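Local coordinates for C381 turret protein (Sulfolobus turreted icosahedral virus, PDB 4IND) that forms the turrets of an archaeal virus, its chain folded into three jelly-roll domains and assembled as a pentamer, at residues T312-A318 and S328-I334. Numbering follows the deposited sequence.
Sequences TQCQLQA and STVWDFI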
ATOM      1  N   THR A 312     -11.274 -20.622 -44.837  1.00 61.40           N
ATOM      2  CA  THR A 312      -9.850 -20.949 -44.786  1.00 62.52           C
ATOM      3  C   THR A 312      -9.094 -20.135 -43.745  1.00 57.55           C
ATOM      4  O   THR A 312      -8.006 -20.516 -43.314  1.00 57.08           O
ATOM      5  CB  THR A 312      -9.190 -20.697 -46.143  1.00 65.45           C
ATOM      6  OG1 THR A 312      -9.354 -19.319 -46.504  1.00 67.85           O
ATOM      7  CG2 THR A 312      -9.820 -21.578 -47.212  1.00 65.48           C
ATOM      8  N   GLN A 313      -9.666 -19.001 -43.359  1.00 53.97           N
ATOM      9  CA  GLN A 313      -9.045 -18.164 -42.349  1.00 50.22           C
ATOM     10  C   GLN A 313     -10.092 -17.501 -41.484  1.00 51.46           C
ATOM     11  O   GLN A 313     -11.088 -16.986 -41.979  1.00 59.63           O
ATOM     12  CB  GLN A 313      -8.151 -17.096 -42.983  1.00 51.51           C
ATOM     13  CG  GLN A 313      -7.526 -16.141 -41.958  1.00 50.85           C
ATOM     14  CD  GLN A 313      -6.709 -15.026 -42.597  1.00 59.00           C
ATOM     15  OE1 GLN A 313      -6.947 -14.643 -43.747  1.00 66.20           O
ATOM     16  NE2 GLN A 313      -5.739 -14.500 -41.851  1.00 55.08           N
ATOM     17  N   CYS A 314      -9.856 -17.517 -40.182  1.00 49.29           N
ATOM     18  CA  CYS A 314     -10.751 -16.853 -39.259  1.00 48.20           C
ATOM     19  C   CYS A 314      -9.967 -16.594 -37.987  1.00 46.74           C
ATOM     20  O   CYS A 314      -9.917 -17.448 -37.100  1.00 45.69           O
ATOM     21  CB  CYS A 314     -11.987 -17.724 -38.996  1.00 41.88           C
ATOM     22  SG  CYS A 314     -13.273 -16.886 -38.038  1.00 51.53           S
ATOM     23  N   GLN A 315      -9.319 -15.429 -37.933  1.00 42.80           N
ATOM     24  CA  GLN A 315      -8.487 -15.052 -36.798  1.00 37.49           C
ATOM     25  C   GLN A 315      -8.989 -13.774 -36.147  1.00 41.89           C
ATOM     26  O   GLN A 315      -9.208 -12.762 -36.823  1.00 39.89           O
ATOM     27  CB  GLN A 315      -7.038 -14.862 -37.244  1.00 45.20           C
ATOM     28  CG  GLN A 315      -6.401 -16.124 -37.786  1.00 55.76           C
ATOM     29  CD  GLN A 315      -5.041 -15.875 -38.386  1.00 59.20           C
ATOM     30  OE1 GLN A 315      -4.784 -14.814 -38.949  1.00 66.33           O
ATOM     31  NE2 GLN A 315      -4.158 -16.857 -38.269  1.00 64.34           N
ATOM     32  N   LEU A 316      -9.168 -13.827 -34.830  1.00 38.78           N
ATOM     33  CA  LEU A 316      -9.427 -12.628 -34.051  1.00 37.86           C
ATOM     34  C   LEU A 316      -8.074 -12.008 -33.704  1.00 33.82           C
ATOM     35  O   LEU A 316      -7.158 -12.711 -33.242  1.00 34.03           O
ATOM     36  CB  LEU A 316     -10.188 -12.988 -32.776  1.00 39.19           C
ATOM     37  CG  LEU A 316     -10.752 -11.816 -31.981  1.00 42.32           C
ATOM     38  CD1 LEU A 316     -11.742 -11.041 -32.837  1.00 38.12           C
ATOM     39  CD2 LEU A 316     -11.391 -12.302 -30.695  1.00 38.91           C
ATOM     40  N   GLN A 317      -7.940 -10.702 -33.943  1.00 33.54           N
ATOM     41  CA  GLN A 317      -6.691 -10.002 -33.670  1.00 34.76           C
ATOM     42  C   GLN A 317      -6.933  -8.767 -32.823  1.00 36.61           C
ATOM     43  O   GLN A 317      -8.007  -8.157 -32.887  1.00 36.46           O
ATOM     44  CB  GLN A 317      -6.011  -9.603 -34.982  1.00 38.56           C
ATOM     45  CG  GLN A 317      -5.912 -10.721 -35.987  1.00 39.36           C
ATOM     46  CD  GLN A 317      -5.060 -10.348 -37.171  1.00 41.68           C
ATOM     47  OE1 GLN A 317      -5.147  -9.238 -37.696  1.00 46.94           O
ATOM     48  NE2 GLN A 317      -4.217 -11.272 -37.593  1.00 50.85           N
ATOM     49  N   ALA A 318      -5.929  -8.389 -32.037  1.00 34.60           N
ATOM     50  CA  ALA A 318      -6.073  -7.268 -31.131  1.00 32.39           C
ATOM     51  C   ALA A 318      -4.741  -6.578 -30.995  1.00 41.79           C
ATOM     52  O   ALA A 318      -3.709  -7.159 -31.317  1.00 41.86           O
ATOM     53  CB  ALA A 318      -6.544  -7.744 -29.778  1.00 32.40           C
ATOM     54  N   SER A 328      -1.896  -8.452 -33.381  1.00 38.79           N
ATOM     55  CA  SER A 328      -1.496  -9.843 -33.181  1.00 38.01           C
ATOM     56  C   SER A 328      -2.719 -10.724 -33.033  1.00 34.53           C
ATOM     57  O   SER A 328      -3.739 -10.313 -32.471  1.00 36.66           O
ATOM     58  CB  SER A 328      -0.541  -9.999 -31.990  1.00 59.14           C
ATOM     59  OG  SER A 328      -0.853  -9.098 -30.937  1.00 70.98           O
ATOM     60  N   THR A 329      -2.619 -11.931 -33.571  1.00 33.88           N
ATOM     61  CA  THR A 329      -3.685 -12.911 -33.468  1.00 37.47           C
ATOM     62  C   THR A 329      -3.817 -13.338 -32.017  1.00 38.46           C
ATOM     63  O   THR A 329      -2.822 -13.727 -31.397  1.00 40.29           O
ATOM     64  CB  THR A 329      -3.387 -14.121 -34.353  1.00 38.76           C
ATOM     65  OG1 THR A 329      -3.304 -13.694 -35.722  1.00 44.78           O
ATOM     66  CG2 THR A 329      -4.476 -15.175 -34.220  1.00 39.48           C
ATOM     67  N   VAL A 330      -5.029 -13.235 -31.468  1.00 37.59           N
ATOM     68  CA  VAL A 330      -5.285 -13.650 -30.079  1.00 31.33           C
ATOM     69  C   VAL A 330      -6.106 -14.953 -30.022  1.00 35.15           C
ATOM     70  O   VAL A 330      -6.175 -15.624 -28.992  1.00 33.45           O
ATOM     71  CB  VAL A 330      -5.965 -12.557 -29.260  1.00 32.98           C
ATOM     72  CG1 VAL A 330      -5.002 -11.392 -29.009  1.00 31.41           C
ATOM     73  CG2 VAL A 330      -7.235 -12.071 -29.957  1.00 33.83           C
ATOM     74  N   TRP A 331      -6.741 -15.296 -31.135  1.00 38.66           N
ATOM     75  CA  TRP A 331      -7.387 -16.605 -31.265  1.00 38.32           C
ATOM     76  C   TRP A 331      -7.598 -16.947 -32.720  1.00 32.89           C
ATOM     77  O   TRP A 331      -8.015 -16.105 -33.520  1.00 36.91           O
ATOM     78  CB  TRP A 331      -8.728 -16.677 -30.528  1.00 32.14           C
ATOM     79  CG  TRP A 331      -9.223 -18.087 -30.459  1.00 37.58           C
ATOM     80  CD1 TRP A 331     -10.224 -18.650 -31.214  1.00 39.41           C
ATOM     81  CD2 TRP A 331      -8.702 -19.139 -29.638  1.00 32.83           C
ATOM     82  NE1 TRP A 331     -10.363 -19.969 -30.890  1.00 38.55           N
ATOM     83  CE2 TRP A 331      -9.437 -20.304 -29.925  1.00 36.53           C
ATOM     84  CE3 TRP A 331      -7.683 -19.211 -28.677  1.00 34.68           C
ATOM     85  CZ2 TRP A 331      -9.198 -21.533 -29.289  1.00 35.26           C
ATOM     86  CZ3 TRP A 331      -7.442 -20.427 -28.038  1.00 34.23           C
ATOM     87  CH2 TRP A 331      -8.199 -21.573 -28.346  1.00 33.19           C
ATOM     88  N   ASP A 332      -7.305 -18.190 -33.067  1.00 35.58           N
ATOM     89  CA  ASP A 332      -7.500 -18.662 -34.419  1.00 35.19           C
ATOM     90  C   ASP A 332      -8.611 -19.707 -34.365  1.00 41.99           C
ATOM     91  O   ASP A 332      -8.431 -20.785 -33.801  1.00 40.92           O
ATOM     92  CB  ASP A 332      -6.206 -19.259 -34.959  1.00 36.00           C
ATOM     93  CG  ASP A 332      -6.325 -19.690 -36.404  1.00 48.43           C
ATOM     94  OD1 ASP A 332      -7.437 -20.071 -36.830  1.00 54.22           O
ATOM     95  OD2 ASP A 332      -5.308 -19.648 -37.121  1.00 50.21           O
ATOM     96  N   PHE A 333      -9.774 -19.379 -34.920  1.00 42.07           N
ATOM     97  CA  PHE A 333     -10.939 -20.252 -34.793  1.00 41.58           C
ATOM     98  C   PHE A 333     -10.833 -21.517 -35.637  1.00 49.23           C
ATOM     99  O   PHE A 333     -11.528 -22.505 -35.385  1.00 48.78           O
ATOM    100  CB  PHE A 333     -12.227 -19.482 -35.106  1.00 34.49           C
ATOM    101  CG  PHE A 333     -12.513 -18.401 -34.130  1.00 33.82           C
ATOM    102  CD1 PHE A 333     -13.194 -18.674 -32.954  1.00 34.66           C
ATOM    103  CD2 PHE A 333     -12.078 -17.101 -34.362  1.00 36.06           C
ATOM    104  CE1 PHE A 333     -13.449 -17.653 -32.026  1.00 35.19           C
ATOM    105  CE2 PHE A 333     -12.331 -16.086 -33.444  1.00 35.73           C
ATOM    106  CZ  PHE A 333     -13.012 -16.362 -32.277  1.00 38.11           C
ATOM    107  N   ILE A 334      -9.971 -21.489 -36.646  1.00 54.33           N
ATOM    108  CA  ILE A 334      -9.732 -22.681 -37.454  1.00 55.58           C
ATOM    109  C   ILE A 334      -8.781 -23.614 -36.712  1.00 56.06           C
ATOM    110  O   ILE A 334      -9.092 -24.768 -36.475  1.00 57.67           O
ATOM    111  CB  ILE A 334      -9.116 -22.335 -38.824  1.00 57.99           C
ATOM    112  CG1 ILE A 334      -9.975 -21.308 -39.573  1.00 58.27           C
ATOM    113  CG2 ILE A 334      -8.903 -23.596 -39.650  1.00 52.48           C
ATOM    114  CD1 ILE A 334     -11.394 -21.753 -39.817  1.00 57.84           C
TER
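With CG of Q315 beside its backbone N (chi1 -63°) and CG of D332 anti to its own (chi1 -176°), amide and carboxylate reach each other on one face of the antiparallel hairpin formed by 312-318 and 328-334. Q315 NE2 donates to D332 OD2 at 3.2 Å from above the carboxylate plane, the two flat groups standing 86° apart. The amide is gripped at its other end too, since Q313 NE2 gives a hydrogen to Q315 OE1, Q313 OE1 being itself hydrogen-bonded to Q282. The second carboxylate oxygen, D332 OD1, closes an Asx turn on the N of I334 and also accepts from A335. Farther along this face, Q317 NE2 reaches T329 OG1 at 3.2 Å, while Q317 OE1 is held by Q353 of the neighbouring strand.

Between these pairs lies a classic beta bulge, in which V330 and W331 sit opposite the single residue L316, whose O takes a 2.8 Å bond from V330 N and a weak one from W331 N.

The side that carries L316 and A318 is mainly apolar. L316 CB packs obliquely against F333 CE2 (3.8 Å), and C314 SG approaches CD2 of the same ring at 3.9 Å, a slanting sulfur-aromatic contact. A302, V304 and L369 of the facing sheet meet F333, as expected inside a jelly-roll sandwich. Strand 328-332 is the outermost of its sheet within the chain; T329 carries backbone hydrogen bonds to a second subunit, and the ring of W331 meets F271 of that neighbouring subunit edge-to-face. The chemistry is thus largely divided by face: directional side-chain bonds limit rotation beside Q315 and Q317, whereas hydrocarbon and sulfur pack toward the sandwich interior.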